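Local coordinates for uncharacterized protein (Bacillus thuringiensis serovar kurstaki, PDB 4XE7), which is an actin-like protein of the bacterial cytoskeleton, a ParM that probably forms nucleotide-dependent filaments to segregate plasmid DNA, at residues Thr40-Ala45 / Arg89-Gly94; Leu73-Ile78 / Leu130-Ala135; Gly229-Ile234 / Asn363-Ile368; Glu277-Asn282 / Val327-Val332; Pro323-Lys328 / Asn335-Val340. All coordinates share one frame; numbering follows the deposited sequence.

Interaction 1 (Thr40-Ala45 / Arg89-Gly94); sequences TVIAEA and RAWYVG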
# COMPACT_ATOMS: atom_id res chain seq x y z
N THR A 40 -1.07 9.20 6.99
CA THR A 40 -0.99 9.40 8.43
C THR A 40 -0.83 10.89 8.73
O THR A 40 0.25 11.39 9.09
CB THR A 40 0.14 8.57 9.01
OG1 THR A 40 -0.02 7.22 8.54
CG2 THR A 40 0.11 8.59 10.54
N VAL A 41 -1.93 11.60 8.54
CA VAL A 41 -1.98 13.04 8.69
C VAL A 41 -3.30 13.40 9.33
O VAL A 41 -4.36 13.01 8.83
CB VAL A 41 -1.88 13.77 7.34
CG1 VAL A 41 -1.92 15.26 7.57
CG2 VAL A 41 -0.62 13.37 6.59
N ILE A 42 -3.25 14.11 10.45
CA ILE A 42 -4.48 14.58 11.08
C ILE A 42 -4.41 16.09 11.35
O ILE A 42 -3.34 16.68 11.37
CB ILE A 42 -4.76 13.80 12.39
CG1 ILE A 42 -3.76 14.18 13.48
CG2 ILE A 42 -4.76 12.27 12.12
CD1 ILE A 42 -4.00 13.47 14.81
N ALA A 43 -5.58 16.70 11.54
CA ALA A 43 -5.68 18.13 11.84
C ALA A 43 -6.95 18.39 12.64
O ALA A 43 -8.01 17.84 12.31
CB ALA A 43 -5.67 18.96 10.53
N GLU A 44 -6.86 19.20 13.70
CA GLU A 44 -8.02 19.52 14.52
C GLU A 44 -9.12 20.17 13.67
O GLU A 44 -8.84 20.99 12.79
CB GLU A 44 -7.62 20.44 15.69
CG GLU A 44 -6.72 19.78 16.77
CD GLU A 44 -6.59 20.61 18.05
OE1 GLU A 44 -7.32 21.60 18.22
OE2 GLU A 44 -5.77 20.24 18.92
N ALA A 45 -10.37 19.78 13.92
CA ALA A 45 -11.50 20.18 13.07
C ALA A 45 -12.65 20.74 13.88
O ALA A 45 -12.78 20.42 15.07
CB ALA A 45 -11.97 18.99 12.22
N ARG A 89 -12.63 16.25 20.50
CA ARG A 89 -12.56 17.03 19.26
C ARG A 89 -12.82 16.22 18.02
O ARG A 89 -12.55 15.01 17.98
CB ARG A 89 -11.17 17.64 19.10
CG ARG A 89 -10.76 18.51 20.20
CD ARG A 89 -9.30 18.88 20.10
NE ARG A 89 -9.02 19.81 21.17
CZ ARG A 89 -9.41 21.07 21.15
NH1 ARG A 89 -10.09 21.55 20.11
NH2 ARG A 89 -9.13 21.87 22.17
N ALA A 90 -13.29 16.89 16.98
CA ALA A 90 -13.37 16.29 15.68
C ALA A 90 -12.05 16.49 14.93
O ALA A 90 -11.24 17.35 15.29
CB ALA A 90 -14.54 16.88 14.90
N TRP A 91 -11.83 15.68 13.89
CA TRP A 91 -10.57 15.63 13.17
C TRP A 91 -10.73 15.58 11.66
O TRP A 91 -11.65 14.96 11.14
CB TRP A 91 -9.75 14.40 13.62
CG TRP A 91 -9.33 14.49 15.04
CD1 TRP A 91 -10.02 14.02 16.12
CD2 TRP A 91 -8.17 15.14 15.55
NE1 TRP A 91 -9.36 14.34 17.27
CE2 TRP A 91 -8.21 15.02 16.96
CE3 TRP A 91 -7.09 15.81 14.96
CZ2 TRP A 91 -7.21 15.54 17.78
CZ3 TRP A 91 -6.10 16.34 15.79
CH2 TRP A 91 -6.17 16.20 17.18
N TYR A 92 -9.82 16.27 10.97
CA TYR A 92 -9.59 16.06 9.56
C TYR A 92 -8.55 14.97 9.46
O TYR A 92 -7.56 14.99 10.19
CB TYR A 92 -9.09 17.35 8.90
CG TYR A 92 -10.09 18.47 8.87
CD1 TYR A 92 -11.42 18.23 8.56
CD2 TYR A 92 -9.71 19.78 9.15
CE1 TYR A 92 -12.33 19.26 8.53
CE2 TYR A 92 -10.61 20.81 9.12
CZ TYR A 92 -11.92 20.54 8.80
OH TYR A 92 -12.85 21.56 8.76
N VAL A 93 -8.77 14.00 8.57
CA VAL A 93 -7.89 12.84 8.49
C VAL A 93 -7.48 12.54 7.06
O VAL A 93 -8.31 12.56 6.17
CB VAL A 93 -8.57 11.58 9.08
CG1 VAL A 93 -7.56 10.43 9.24
CG2 VAL A 93 -9.22 11.88 10.41
N GLY A 94 -6.20 12.24 6.85
CA GLY A 94 -5.74 11.79 5.55
C GLY A 94 -5.59 12.91 4.54
O GLY A 94 -5.10 13.99 4.87
O HOH W 1 -14.29 19.61 17.08
O HOH W 2 -10.89 20.82 17.21
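Ala43 and Tyr92 form a hydrogen-bonded antiparallel pair. Tyr92 N gives to Ala43 O at 2.7 Å, and Ala43 N returns a bond to Tyr92 O at 2.9 Å. The ladder extends to Gly94 N, which gives to Val41 O at 2.8 Å. At the other end Ala45 N reaches Ala90 O, but from well above the carbonyl plane, in a bent bond. No direct bond returns from Ala90 N to Ala45 O; water bridges them. One water gives to Ala45 O and accepts from Ala90 N at 2.9 Å. A second gives to Ala45 O and accepts from Arg89 NH1, so this carbonyl has two water donors. The extended Glu44 chain (chi2 -168°) carries its carboxylate past Trp91 to Arg89. Glu44 OE1 lies over one face of the Arg89 guanidinium, 3.4 Å from NH1, a salt bridge of charge alone, since no N-H points at the oxygen. Arg89 NE has its own partner in Asp85. Trp91 NE1 is taken up by Ala86 O, while Glu44 CG lies 3.6 Å from Trp91 CZ3. The methyl Ala45 CB stands over the centre of the Tyr92 ring, 3.6 Å from the centroid, in a CH-pi contact. Trp91 and Val93 also bond through their backbones to strand 73-79. Strand 90-93 is thus held on both sides, as an inner strand of the larger mixed sheet in this actin-like fold.

Interaction 2 (Leu73-Ile78 / Leu130-Ala135); sequences LHVRII and LFTSMA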
# COMPACT_ATOMS: atom_id res chain seq x y z
N LEU A 73 -12.31 13.19 4.84
CA LEU A 73 -12.54 12.55 6.13
C LEU A 73 -12.55 13.58 7.24
O LEU A 73 -11.51 14.14 7.61
CB LEU A 73 -11.48 11.47 6.41
CG LEU A 73 -11.51 10.30 5.42
CD1 LEU A 73 -10.30 9.43 5.59
CD2 LEU A 73 -12.80 9.48 5.57
N HIS A 74 -13.74 13.81 7.77
CA HIS A 74 -13.95 14.76 8.85
C HIS A 74 -14.76 14.03 9.90
O HIS A 74 -15.97 13.86 9.74
CB HIS A 74 -14.66 16.02 8.35
CG HIS A 74 -15.03 16.99 9.43
ND1 HIS A 74 -15.95 18.00 9.23
CD2 HIS A 74 -14.61 17.11 10.71
CE1 HIS A 74 -16.07 18.70 10.35
NE2 HIS A 74 -15.28 18.18 11.26
N VAL A 75 -14.10 13.55 10.94
CA VAL A 75 -14.74 12.60 11.85
C VAL A 75 -14.67 12.98 13.31
O VAL A 75 -13.80 13.74 13.74
CB VAL A 75 -14.12 11.19 11.68
CG1 VAL A 75 -14.34 10.70 10.27
CG2 VAL A 75 -12.63 11.23 12.01
N ARG A 76 -15.63 12.46 14.07
CA ARG A 76 -15.57 12.49 15.52
C ARG A 76 -15.32 11.07 16.03
O ARG A 76 -16.11 10.17 15.76
CB ARG A 76 -16.87 13.05 16.11
CG ARG A 76 -16.91 13.01 17.61
CD ARG A 76 -16.00 14.07 18.20
NE ARG A 76 -15.99 13.99 19.66
CZ ARG A 76 -16.90 14.54 20.44
NH1 ARG A 76 -17.92 15.21 19.92
NH2 ARG A 76 -16.81 14.42 21.75
N ILE A 77 -14.23 10.88 16.75
CA ILE A 77 -13.88 9.56 17.25
C ILE A 77 -13.89 9.51 18.78
O ILE A 77 -13.09 10.18 19.45
CB ILE A 77 -12.51 9.11 16.75
CG1 ILE A 77 -12.55 9.01 15.22
CG2 ILE A 77 -12.09 7.78 17.40
CD1 ILE A 77 -11.21 8.67 14.57
N ILE A 78 -14.81 8.71 19.31
CA ILE A 78 -14.93 8.44 20.74
C ILE A 78 -14.30 7.10 21.12
O ILE A 78 -14.83 6.05 20.78
CB ILE A 78 -16.40 8.42 21.18
CG1 ILE A 78 -17.16 9.60 20.57
CG2 ILE A 78 -16.52 8.39 22.70
CD1 ILE A 78 -16.65 10.93 21.04
N LEU A 130 -6.16 4.79 11.93
CA LEU A 130 -6.51 3.37 12.04
C LEU A 130 -8.02 3.20 12.24
O LEU A 130 -8.66 2.45 11.51
CB LEU A 130 -5.73 2.70 13.18
CG LEU A 130 -6.26 1.37 13.71
CD1 LEU A 130 -5.92 0.21 12.74
CD2 LEU A 130 -5.73 1.06 15.09
N PHE A 131 -8.58 3.88 13.24
CA PHE A 131 -10.01 3.76 13.52
C PHE A 131 -10.84 4.26 12.35
O PHE A 131 -11.88 3.70 12.02
CB PHE A 131 -10.40 4.52 14.79
CG PHE A 131 -9.90 3.89 16.05
CD1 PHE A 131 -9.81 2.51 16.15
CD2 PHE A 131 -9.53 4.67 17.13
CE1 PHE A 131 -9.34 1.92 17.33
CE2 PHE A 131 -9.06 4.08 18.30
CZ PHE A 131 -8.97 2.72 18.40
N THR A 132 -10.35 5.31 11.71
CA THR A 132 -11.03 5.86 10.55
C THR A 132 -11.05 4.85 9.41
O THR A 132 -12.06 4.70 8.72
CB THR A 132 -10.37 7.18 10.08
OG1 THR A 132 -10.48 8.15 11.12
CG2 THR A 132 -11.04 7.71 8.83
N SER A 133 -9.94 4.13 9.23
CA SER A 133 -9.88 3.14 8.16
C SER A 133 -10.89 2.02 8.42
O SER A 133 -11.60 1.57 7.50
CB SER A 133 -8.46 2.56 8.00
OG SER A 133 -8.16 1.61 9.01
N MET A 134 -10.98 1.58 9.68
CA MET A 134 -12.00 0.60 10.09
C MET A 134 -13.41 1.09 9.79
O MET A 134 -14.26 0.32 9.35
CB MET A 134 -11.90 0.31 11.59
CG MET A 134 -10.70 -0.47 12.05
SD MET A 134 -10.68 -0.64 13.85
CE MET A 134 -9.20 -1.65 14.01
N ALA A 135 -13.67 2.37 10.08
CA ALA A 135 -15.00 2.95 9.89
C ALA A 135 -15.38 3.05 8.43
O ALA A 135 -16.54 2.82 8.08
CB ALA A 135 -15.09 4.35 10.54
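Thr132 stands on helix 123-140 and points toward strand 73-79, where three aliphatic side chains receive it. From CB the side chain splits into two branches. With chi1 at -63°, OG1 lies anti to the carbonyl carbon and CG2 lies anti to the backbone N. The methyl branch goes to Leu73: CG2 sits 3.7 Å from Leu73 CD1 and 4.1 Å from Leu73 CD2. The hydroxyl branch goes to the next two inward-facing residues. OG1 is 3.6 Å from Ile77 CD1 and 3.9 Å from Val75 CG2. This oxygen also bonds back to Ile128 O in its own helix. Ile77 CG2 approaches Phe131 CD2 at 4.0 Å, obliquely to the ring. The Phe131 ring also meets His175. Helix segment 130-135 runs at 107° to strand segment 73-78, and only a few residues of each touch. Leu73, Val75 and Ile77 form one face of the strand. Val93 of the adjacent strand 90-93 and Ile38 of strand 33-45, the next one over, also touch Thr132. No hydrogen bond crosses this buried contact. The strand-facing Thr132 hydroxyl is satisfied within the helix, which implies nondirectional apolar packing between helix and sheet.

Interaction 3 (Gly229-Ile234 / Asn363-Ile368); sequences GESYAI and NADKNI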
# COMPACT_ATOMS: atom_id res chain seq x y z
N GLY A 229 10.31 -23.37 7.38
CA GLY A 229 11.60 -23.12 7.99
C GLY A 229 12.68 -22.67 7.03
O GLY A 229 13.84 -22.48 7.41
N GLU A 230 12.30 -22.50 5.76
CA GLU A 230 13.24 -22.02 4.76
C GLU A 230 13.48 -20.52 4.93
O GLU A 230 12.65 -19.81 5.49
CB GLU A 230 12.73 -22.33 3.35
CG GLU A 230 11.55 -21.48 2.92
CD GLU A 230 10.94 -21.93 1.60
OE1 GLU A 230 11.64 -22.61 0.83
OE2 GLU A 230 9.76 -21.59 1.35
N SER A 231 14.62 -20.06 4.44
CA SER A 231 14.94 -18.64 4.51
C SER A 231 14.44 -17.91 3.26
O SER A 231 14.36 -18.47 2.17
CB SER A 231 16.44 -18.45 4.69
OG SER A 231 17.15 -18.98 3.58
N TYR A 232 14.08 -16.64 3.46
CA TYR A 232 13.52 -15.81 2.42
C TYR A 232 14.33 -14.53 2.27
O TYR A 232 14.55 -13.82 3.24
CB TYR A 232 12.07 -15.43 2.75
CG TYR A 232 11.15 -16.57 3.09
CD1 TYR A 232 10.57 -17.34 2.09
CD2 TYR A 232 10.81 -16.85 4.41
CE1 TYR A 232 9.70 -18.38 2.38
CE2 TYR A 232 9.94 -17.88 4.72
CZ TYR A 232 9.39 -18.65 3.70
OH TYR A 232 8.52 -19.68 3.99
N ALA A 233 14.73 -14.20 1.05
CA ALA A 233 15.13 -12.84 0.80
C ALA A 233 13.92 -12.13 0.20
O ALA A 233 13.31 -12.62 -0.75
CB ALA A 233 16.35 -12.77 -0.14
N ILE A 234 13.54 -11.00 0.79
CA ILE A 234 12.51 -10.18 0.19
C ILE A 234 13.09 -8.85 -0.25
O ILE A 234 13.52 -8.03 0.57
CB ILE A 234 11.32 -9.95 1.13
CG1 ILE A 234 10.77 -11.31 1.62
CG2 ILE A 234 10.22 -9.19 0.40
CD1 ILE A 234 9.62 -11.21 2.62
N ASN A 363 22.62 -16.66 0.69
CA ASN A 363 22.21 -18.02 0.33
C ASN A 363 20.75 -18.33 0.73
O ASN A 363 20.45 -19.41 1.25
CB ASN A 363 23.14 -19.06 0.94
CG ASN A 363 23.06 -20.39 0.22
OD1 ASN A 363 22.80 -20.42 -0.99
ND2 ASN A 363 23.26 -21.48 0.94
N ALA A 364 19.87 -17.36 0.49
CA ALA A 364 18.45 -17.52 0.79
C ALA A 364 17.86 -18.69 -0.01
O ALA A 364 18.29 -18.97 -1.12
CB ALA A 364 17.69 -16.22 0.47
N ASP A 365 16.87 -19.37 0.56
CA ASP A 365 16.25 -20.51 -0.10
C ASP A 365 15.34 -20.02 -1.20
O ASP A 365 15.29 -20.59 -2.30
CB ASP A 365 15.46 -21.35 0.91
CG ASP A 365 16.36 -22.02 1.91
OD1 ASP A 365 17.38 -22.62 1.49
OD2 ASP A 365 16.07 -21.94 3.13
N LYS A 366 14.64 -18.94 -0.90
CA LYS A 366 13.78 -18.28 -1.87
C LYS A 366 14.25 -16.84 -2.06
O LYS A 366 14.52 -16.13 -1.09
CB LYS A 366 12.32 -18.32 -1.41
CG LYS A 366 11.73 -19.72 -1.32
CD LYS A 366 11.44 -20.28 -2.71
CE LYS A 366 10.50 -21.49 -2.65
NZ LYS A 366 11.09 -22.59 -1.86
N ASN A 367 14.37 -16.40 -3.30
CA ASN A 367 14.68 -15.00 -3.54
C ASN A 367 13.47 -14.29 -4.15
O ASN A 367 13.10 -14.55 -5.29
CB ASN A 367 15.93 -14.88 -4.42
CG ASN A 367 16.59 -13.51 -4.34
OD1 ASN A 367 16.28 -12.71 -3.45
ND2 ASN A 367 17.49 -13.22 -5.28
N ILE A 368 12.85 -13.40 -3.38
CA ILE A 368 11.57 -12.80 -3.75
C ILE A 368 11.68 -11.32 -4.10
O ILE A 368 12.39 -10.59 -3.42
CB ILE A 368 10.54 -12.97 -2.60
CG1 ILE A 368 10.52 -14.43 -2.14
CG2 ILE A 368 9.16 -12.50 -3.05
CD1 ILE A 368 9.61 -14.71 -0.94
O HOH W 3 19.32 -20.01 4.29
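Tyr232, Ala233 and Ile234 pair in parallel with Lys366, Asn367 and Ile368, in the smaller mixed sheet. Its strand order 3-2-1-4-5 is that of an RNase H-like domain, as in actin. Ala233 is gripped by backbone N and O: N gives to Lys366 O at 2.9 Å, and O accepts from Ile368 N at 2.8 Å. The bonding starts before the strands, where Ser231 and Asp365 exchange bonds. Ser231 N gives to Asp365 OD2 at 2.7 Å, nearly straight at 167° and on the anti side of the carboxylate, somewhat out of its plane. Asp365 N gives to Ser231 OG at 3.1 Å. Ser231 O then takes Lys366 N. Next to it, Glu230 and Lys366 form a salt bridge, with NZ 2.7 Å from OE1 on the syn side. The Lys366 chain bends at chi2 (-75°) and chi4, which turns NZ toward Glu230 in the loop before strand 232-237. Asp225 O also binds this NZ. Tyr232 CD1 lies beside Ile368 CD1 on the Lys366 face. On the face of Ala233 and Asn367, Ala364 CB lies 3.8 Å from Ala233 CB, and Asn367 OD1 comes within 3.3 Å of that same methyl.

Interaction 4 (Glu277-Asn282 / Val327-Val332); sequences ERFMEN and VKWGPV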
# COMPACT_ATOMS: atom_id res chain seq x y z
N GLU A 277 12.18 13.74 -26.91
CA GLU A 277 13.13 13.89 -27.99
C GLU A 277 12.55 13.31 -29.27
O GLU A 277 12.70 13.87 -30.36
CB GLU A 277 14.45 13.22 -27.60
CG GLU A 277 15.57 13.34 -28.62
CD GLU A 277 16.87 12.73 -28.11
OE1 GLU A 277 16.94 12.38 -26.91
OE2 GLU A 277 17.83 12.62 -28.91
N ARG A 278 11.84 12.19 -29.14
CA ARG A 278 11.26 11.54 -30.30
C ARG A 278 10.05 12.26 -30.88
O ARG A 278 9.92 12.35 -32.09
CB ARG A 278 10.89 10.11 -29.97
CG ARG A 278 12.02 9.21 -30.37
CD ARG A 278 11.85 8.69 -31.77
NE ARG A 278 10.97 7.55 -31.69
CZ ARG A 278 11.34 6.38 -31.21
NH1 ARG A 278 12.60 6.19 -30.82
NH2 ARG A 278 10.47 5.38 -31.14
N PHE A 279 9.17 12.78 -30.03
CA PHE A 279 8.09 13.62 -30.52
C PHE A 279 8.64 14.82 -31.27
O PHE A 279 8.08 15.23 -32.28
CB PHE A 279 7.16 14.07 -29.38
CG PHE A 279 6.05 13.11 -29.10
CD1 PHE A 279 4.83 13.22 -29.76
CD2 PHE A 279 6.21 12.08 -28.18
CE1 PHE A 279 3.79 12.33 -29.50
CE2 PHE A 279 5.18 11.18 -27.91
CZ PHE A 279 3.96 11.31 -28.59
N MET A 280 9.76 15.37 -30.80
CA MET A 280 10.33 16.53 -31.47
C MET A 280 11.02 16.17 -32.79
O MET A 280 11.57 17.04 -33.46
CB MET A 280 11.30 17.28 -30.54
CG MET A 280 10.60 17.89 -29.26
SD MET A 280 9.17 18.97 -29.61
CE MET A 280 8.53 19.31 -27.98
N GLU A 281 10.96 14.90 -33.19
CA GLU A 281 11.37 14.53 -34.55
C GLU A 281 10.17 14.61 -35.49
O GLU A 281 10.32 14.73 -36.70
CB GLU A 281 11.98 13.11 -34.59
CG GLU A 281 13.24 12.94 -33.71
CD GLU A 281 13.68 11.48 -33.59
OE1 GLU A 281 13.07 10.62 -34.26
OE2 GLU A 281 14.63 11.19 -32.83
N ASN A 282 8.97 14.55 -34.91
CA ASN A 282 7.72 14.68 -35.65
C ASN A 282 7.52 16.10 -36.16
O ASN A 282 7.76 17.07 -35.44
CB ASN A 282 6.56 14.25 -34.75
CG ASN A 282 5.25 14.13 -35.50
OD1 ASN A 282 4.76 15.08 -36.08
ND2 ASN A 282 4.65 12.94 -35.47
N VAL A 327 2.23 6.65 -27.04
CA VAL A 327 1.95 7.89 -26.32
C VAL A 327 1.15 8.83 -27.20
O VAL A 327 1.46 8.99 -28.39
CB VAL A 327 3.25 8.57 -25.88
CG1 VAL A 327 2.98 9.94 -25.30
CG2 VAL A 327 4.00 7.68 -24.89
N LYS A 328 0.10 9.44 -26.64
CA LYS A 328 -0.62 10.48 -27.36
C LYS A 328 -0.31 11.82 -26.70
O LYS A 328 -0.54 11.99 -25.51
CB LYS A 328 -2.13 10.23 -27.37
CG LYS A 328 -2.86 11.09 -28.40
CD LYS A 328 -4.38 10.87 -28.40
CE LYS A 328 -5.09 11.76 -27.38
NZ LYS A 328 -6.58 11.77 -27.58
N TRP A 329 0.24 12.74 -27.48
CA TRP A 329 0.52 14.09 -27.02
C TRP A 329 -0.36 15.04 -27.85
O TRP A 329 -0.11 15.29 -29.03
CB TRP A 329 2.01 14.42 -27.17
CG TRP A 329 2.43 15.67 -26.46
CD1 TRP A 329 1.67 16.45 -25.64
CD2 TRP A 329 3.72 16.29 -26.52
NE1 TRP A 329 2.40 17.51 -25.17
CE2 TRP A 329 3.66 17.45 -25.70
CE3 TRP A 329 4.92 15.99 -27.17
CZ2 TRP A 329 4.76 18.30 -25.53
CZ3 TRP A 329 6.00 16.85 -27.01
CH2 TRP A 329 5.92 17.99 -26.19
N GLY A 330 -1.43 15.53 -27.23
CA GLY A 330 -2.47 16.21 -27.99
C GLY A 330 -2.97 15.20 -29.00
O GLY A 330 -3.19 14.05 -28.65
N PRO A 331 -3.12 15.62 -30.27
CA PRO A 331 -3.66 14.74 -31.30
C PRO A 331 -2.62 13.82 -31.94
O PRO A 331 -2.97 13.02 -32.82
CB PRO A 331 -4.19 15.72 -32.33
CG PRO A 331 -3.24 16.86 -32.24
CD PRO A 331 -2.85 16.97 -30.79
N VAL A 332 -1.36 13.94 -31.53
CA VAL A 332 -0.30 13.15 -32.16
C VAL A 332 0.01 11.89 -31.36
O VAL A 332 0.14 11.94 -30.14
CB VAL A 332 0.99 13.98 -32.32
CG1 VAL A 332 2.07 13.17 -33.09
CG2 VAL A 332 0.69 15.26 -33.07
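Phe279 is the centre of this contact and meets Val327, Trp329 and Val332. The edge of Trp329 is turned to the face of Phe279 in an offset edge-to-face pair, with centroids 5.5 Å apart and planes at 82°. Trp329 CB makes an off-centre CH-pi contact with the same ring, 3.6 Å from Phe279 CE1. Val327 CG1 touches Phe279 CE2 at 3.6 Å. The carbonyl oxygens of Val327 and Val332 sit at the ring edge of Phe279, near its plane. Met280 CE reaches the far edge of the indole, 3.4 Å from Trp329 CH2. The bend in Met280 at chi2 (-54°) carries the methyl there. Asn282 ND2 rests 3.5 Å from Val332 CG1. Two turns set these groups in place. A type I turn from Phe279 to Asn282 leads out of helix 265-279, and a type II' turn from Trp329 to Val332 closes the hairpin, with bonds both ways. Asn282 is the N-cap of helix 283-289: OD1 takes Ile284 N, while ND2 gives to Glu334 OE2. The contact sets the end of helix 265-279 against hairpin 326-335. Leu285 of helix 283-289 packs on Phe279, Met280 and Trp329, and Pro296 touches Val327 and Trp329.

Interaction 5 (Pro323-Lys328 / Asn335-Val340); sequences PTFSVK and NVTDIV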
# COMPACT_ATOMS: atom_id res chain seq x y z
N PRO A 323 4.39 -6.25 -25.95
CA PRO A 323 3.81 -4.95 -25.60
C PRO A 323 4.03 -3.85 -26.64
O PRO A 323 5.00 -3.86 -27.38
CB PRO A 323 4.53 -4.60 -24.30
CG PRO A 323 5.85 -5.27 -24.41
CD PRO A 323 5.57 -6.56 -25.13
N THR A 324 3.12 -2.89 -26.66
CA THR A 324 3.28 -1.68 -27.44
C THR A 324 3.05 -0.49 -26.53
O THR A 324 2.00 -0.39 -25.91
CB THR A 324 2.30 -1.62 -28.64
OG1 THR A 324 2.67 -2.62 -29.60
CG2 THR A 324 2.31 -0.24 -29.31
N PHE A 325 4.04 0.40 -26.43
CA PHE A 325 3.84 1.63 -25.67
C PHE A 325 3.62 2.80 -26.64
O PHE A 325 4.54 3.25 -27.35
CB PHE A 325 5.01 1.87 -24.74
CG PHE A 325 5.24 0.75 -23.78
CD1 PHE A 325 4.55 0.70 -22.57
CD2 PHE A 325 6.09 -0.30 -24.11
CE1 PHE A 325 4.74 -0.36 -21.70
CE2 PHE A 325 6.29 -1.36 -23.22
CZ PHE A 325 5.62 -1.39 -22.02
N SER A 326 2.39 3.27 -26.68
CA SER A 326 1.99 4.33 -27.60
C SER A 326 1.55 5.54 -26.81
O SER A 326 0.61 5.47 -26.02
CB SER A 326 0.87 3.85 -28.52
OG SER A 326 0.15 4.94 -29.05
N VAL A 327 2.23 6.65 -27.04
CA VAL A 327 1.95 7.89 -26.32
C VAL A 327 1.15 8.83 -27.20
O VAL A 327 1.46 8.99 -28.39
CB VAL A 327 3.25 8.57 -25.88
CG1 VAL A 327 2.98 9.94 -25.30
CG2 VAL A 327 4.00 7.68 -24.89
N LYS A 328 0.10 9.44 -26.64
CA LYS A 328 -0.62 10.48 -27.36
C LYS A 328 -0.31 11.82 -26.70
O LYS A 328 -0.54 11.99 -25.51
CB LYS A 328 -2.13 10.23 -27.37
CG LYS A 328 -2.86 11.09 -28.40
CD LYS A 328 -4.38 10.87 -28.40
CE LYS A 328 -5.09 11.76 -27.38
NZ LYS A 328 -6.58 11.77 -27.58
N ASN A 335 4.74 5.76 -31.47
CA ASN A 335 5.16 4.47 -30.93
C ASN A 335 6.53 4.62 -30.29
O ASN A 335 7.53 4.88 -30.98
CB ASN A 335 5.17 3.41 -32.03
CG ASN A 335 5.36 2.00 -31.48
OD1 ASN A 335 5.79 1.81 -30.34
ND2 ASN A 335 5.04 1.00 -32.30
N VAL A 336 6.59 4.46 -28.97
CA VAL A 336 7.83 4.66 -28.23
C VAL A 336 8.25 3.39 -27.51
O VAL A 336 8.98 3.44 -26.51
CB VAL A 336 7.69 5.83 -27.22
CG1 VAL A 336 7.35 7.10 -27.95
CG2 VAL A 336 6.63 5.51 -26.17
N THR A 337 7.79 2.26 -28.02
CA THR A 337 8.06 0.94 -27.43
C THR A 337 9.56 0.71 -27.20
O THR A 337 9.98 0.29 -26.11
CB THR A 337 7.48 -0.18 -28.33
OG1 THR A 337 6.06 -0.02 -28.45
CG2 THR A 337 7.78 -1.56 -27.75
N ASP A 338 10.36 1.02 -28.22
CA ASP A 338 11.82 0.93 -28.11
C ASP A 338 12.40 1.76 -26.97
O ASP A 338 13.30 1.31 -26.26
CB ASP A 338 12.51 1.33 -29.43
CG ASP A 338 12.34 2.82 -29.76
OD1 ASP A 338 13.37 3.53 -29.87
OD2 ASP A 338 11.17 3.29 -29.91
N ILE A 339 11.93 2.99 -26.82
CA ILE A 339 12.44 3.87 -25.77
C ILE A 339 12.10 3.36 -24.36
O ILE A 339 12.95 3.34 -23.47
CB ILE A 339 11.88 5.29 -25.96
CG1 ILE A 339 12.44 5.89 -27.25
CG2 ILE A 339 12.18 6.16 -24.76
CD1 ILE A 339 11.72 7.15 -27.71
N VAL A 340 10.85 2.93 -24.18
CA VAL A 340 10.40 2.46 -22.88
C VAL A 340 11.06 1.11 -22.56
O VAL A 340 11.63 0.95 -21.49
CB VAL A 340 8.85 2.32 -22.82
CG1 VAL A 340 8.40 1.61 -21.52
CG2 VAL A 340 8.18 3.69 -22.97
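Thr337 OG1 links the two segments by receiving Phe325 N at 2.9 Å, with an angle of 152° at the hydrogen. This is the junction where a beta-hairpin passes into a helix through an Asx turn. The same hydroxyl gives its proton to Asn335 OD1 at 2.6 Å, in the carbonyl plane and on a lone pair. Asn335 OD1 also accepts Thr337 N at 3.1 Å, and this second bond makes the Asx turn. The donor here is tilted from the amide plane. Two bonds to one oxygen hold the Asn335 amide, while the Thr337 oxygen accepts Phe325 N from the facing chain. A chi1 of -61° sets OG1 beside its own backbone N, near enough for both to share Asn335 OD1. The last rung of the hairpin is Val336 N to Phe325 O at 2.9 Å, next to the non-hydrogen-bonded pair of Ser326 and Asn335. Val336 is then the N-cap residue of helix 337-362.

Packing surrounds this network. Thr337 CG2 lies 3.6 Å from Pro323 O. Val336 CG2 meets Val327 CG2 at 3.6 Å. Met341 and Met344, further along the helix, touch Phe325, and so does Glu311 of helix 300-317. Thr324 N is bound by the carboxylate of Glu311 as well. The first turn of the helix brings Val340 up to the ring of Phe325, the two side chains crossing at about a right angle. Its methyl Val340 CG1 sits over the ring centre of Phe325, 3.8 Å from the centroid and 5° off the normal.

From the N terminus, interaction 1 closes the loop between strands 33-45 and 90-93. Interaction 2 opens within that loop on strand 73-79, a neighbour of 90-93, and ends beyond it on helix 123-140, so the two cross. Interaction 3 follows in series, about 41 Å from interaction 1 between centres, and closes a long loop in the second sheet. Interactions 4 and 5 nest inside that loop. Interaction 4 closes the stretch from helix 265-279 to hairpin strand 326-329. Interaction 5 begins on the stretch where it ends and closes the short hairpin. A salt bridge from Arg278 to Asp338 joins them. Helix 337-362 runs from interaction 5 toward the strand of interaction 3.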